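Double-stranded RNA-binding protein 1 (Arabidopsis thaliana, PDB 3ADG) binds double-stranded RNA and, as a partner of DICER-LIKE 1 and SERRATE, promotes accurate processing of primary and precursor microRNAs in the plant nucleus. Local coordinates at residues A[22-27]-A[39-44]. Numbering follows the deposited sequence.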
# COMPACT_ATOMS: atom_id res chain seq x y z
N VAL A 22 1.64 -7.11 -3.47
CA VAL A 22 2.94 -6.54 -3.74
C VAL A 22 2.85 -4.99 -3.78
O VAL A 22 1.85 -4.44 -4.20
CB VAL A 22 3.58 -7.07 -5.04
CG1 VAL A 22 2.84 -6.59 -6.30
CG2 VAL A 22 4.98 -6.60 -5.12
N TYR A 23 3.93 -4.34 -3.38
CA TYR A 23 4.00 -2.91 -3.27
C TYR A 23 5.01 -2.32 -4.25
O TYR A 23 6.17 -2.75 -4.29
CB TYR A 23 4.35 -2.51 -1.82
CG TYR A 23 3.27 -2.91 -0.86
CD1 TYR A 23 3.22 -4.22 -0.37
CD2 TYR A 23 2.27 -2.00 -0.48
CE1 TYR A 23 2.20 -4.61 0.52
CE2 TYR A 23 1.26 -2.37 0.41
CZ TYR A 23 1.22 -3.69 0.88
OH TYR A 23 0.21 -4.08 1.72
N GLU A 24 4.56 -1.35 -5.03
CA GLU A 24 5.48 -0.48 -5.77
C GLU A 24 5.70 0.77 -4.90
O GLU A 24 4.75 1.30 -4.32
CB GLU A 24 4.88 -0.09 -7.12
CG GLU A 24 4.79 -1.19 -8.15
CD GLU A 24 3.91 -0.77 -9.32
OE1 GLU A 24 3.64 -1.61 -10.18
OE2 GLU A 24 3.48 0.41 -9.35
N ILE A 25 6.97 1.17 -4.76
CA ILE A 25 7.36 2.35 -3.99
C ILE A 25 7.87 3.41 -4.98
O ILE A 25 8.79 3.14 -5.76
CB ILE A 25 8.49 2.01 -2.95
CG1 ILE A 25 8.05 0.89 -1.98
CG2 ILE A 25 8.95 3.26 -2.21
CD1 ILE A 25 9.19 0.21 -1.22
N VAL A 26 7.28 4.60 -4.95
CA VAL A 26 7.75 5.74 -5.73
C VAL A 26 8.37 6.80 -4.81
O VAL A 26 7.80 7.20 -3.79
CB VAL A 26 6.62 6.35 -6.63
CG1 VAL A 26 7.06 7.70 -7.25
CG2 VAL A 26 6.26 5.37 -7.74
N LYS A 27 9.57 7.25 -5.18
CA LYS A 27 10.27 8.27 -4.40
C LYS A 27 10.57 9.50 -5.27
O LYS A 27 11.05 9.38 -6.40
CB LYS A 27 11.56 7.65 -3.85
CG LYS A 27 12.36 8.45 -2.84
CD LYS A 27 13.62 7.66 -2.58
CE LYS A 27 14.56 8.36 -1.64
NZ LYS A 27 15.81 7.60 -1.65
N THR A 39 1.82 2.06 -4.54
CA THR A 39 0.70 1.38 -5.14
C THR A 39 0.83 -0.04 -4.66
O THR A 39 1.93 -0.61 -4.73
CB THR A 39 0.76 1.40 -6.69
OG1 THR A 39 0.76 2.76 -7.14
CG2 THR A 39 -0.46 0.65 -7.31
N VAL A 40 -0.27 -0.56 -4.13
CA VAL A 40 -0.39 -1.98 -3.79
C VAL A 40 -1.16 -2.67 -4.90
O VAL A 40 -2.20 -2.14 -5.38
CB VAL A 40 -0.98 -2.29 -2.36
CG1 VAL A 40 -2.44 -1.87 -2.24
CG2 VAL A 40 -0.82 -3.79 -1.99
N ILE A 41 -0.67 -3.84 -5.29
CA ILE A 41 -1.29 -4.63 -6.32
C ILE A 41 -1.76 -5.97 -5.74
O ILE A 41 -0.96 -6.75 -5.19
CB ILE A 41 -0.34 -4.84 -7.52
CG1 ILE A 41 0.15 -3.47 -8.05
CG2 ILE A 41 -1.03 -5.62 -8.63
CD1 ILE A 41 1.59 -3.06 -7.58
N LEU A 42 -3.07 -6.19 -5.85
CA LEU A 42 -3.71 -7.39 -5.31
C LEU A 42 -4.73 -7.92 -6.32
O LEU A 42 -5.59 -7.17 -6.80
CB LEU A 42 -4.40 -7.10 -3.95
CG LEU A 42 -5.18 -8.27 -3.33
CD1 LEU A 42 -4.24 -9.44 -2.93
CD2 LEU A 42 -6.07 -7.78 -2.18
N ASP A 43 -4.64 -9.21 -6.64
CA ASP A 43 -5.58 -9.83 -7.59
C ASP A 43 -5.71 -8.98 -8.86
O ASP A 43 -6.83 -8.75 -9.34
CB ASP A 43 -6.95 -10.02 -6.91
CG ASP A 43 -7.85 -11.00 -7.67
OD1 ASP A 43 -7.33 -11.87 -8.39
OD2 ASP A 43 -9.09 -10.88 -7.53
N GLY A 44 -4.58 -8.48 -9.37
CA GLY A 44 -4.56 -7.66 -10.58
C GLY A 44 -4.94 -6.19 -10.40
O GLY A 44 -4.68 -5.37 -11.29
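Tyr23 and Val40 lie side by side as a non-hydrogen-bonded pair in the antiparallel hairpin of strands 22-28 and 35-42, part of the alpha-beta-beta-beta-alpha fold of the first double-stranded RNA-binding domain. Val40 CG2 sits over one face of the Tyr23 ring, 3.7 Å from its centroid, in a CH-pi contact displaced toward the rim beside CE2 and CZ. That methyl lies anti to the Val40 backbone N, while the tyrosine CG lies anti to its own carbonyl carbon (chi1 -64°), which brings the ring alongside the valine. On either side of this pair, Val22 with Ile41 and Glu24 with Thr39 each close two backbone hydrogen bonds; Glu24 N to Thr39 O is the shortest of the four, at 2.7 Å. At the Tyr23-Val40 pair itself the backbones touch through CA-H...O contacts, Val40 CA lying 3.4 Å from Val22 O.

The other sheet face carries Val22, Glu24, Thr39 and Ile41. Val22 CG1 rests on Ile41 CB at 3.8 Å, and the Glu24 side chain, extended beyond CG, passes over Ile41 CD1. Behind Tyr23 and Val40 lie the two helices: both residues touch Leu9 of helix 5-15, and the tyrosine also meets Ala64 of helix 56-71 and makes a cation-pi contact with Lys6. Replacing Tyr23 by an alanine is likely to take away the ring face under Val40 CG2, open a gap beside Val40 and Leu9, and deprive Lys6 of its cation-pi partner. On the Glu24 side of the sheet the outer partner is Arg46 of strand 45-48, whose NH2 forms a salt bridge with Glu24 OE2.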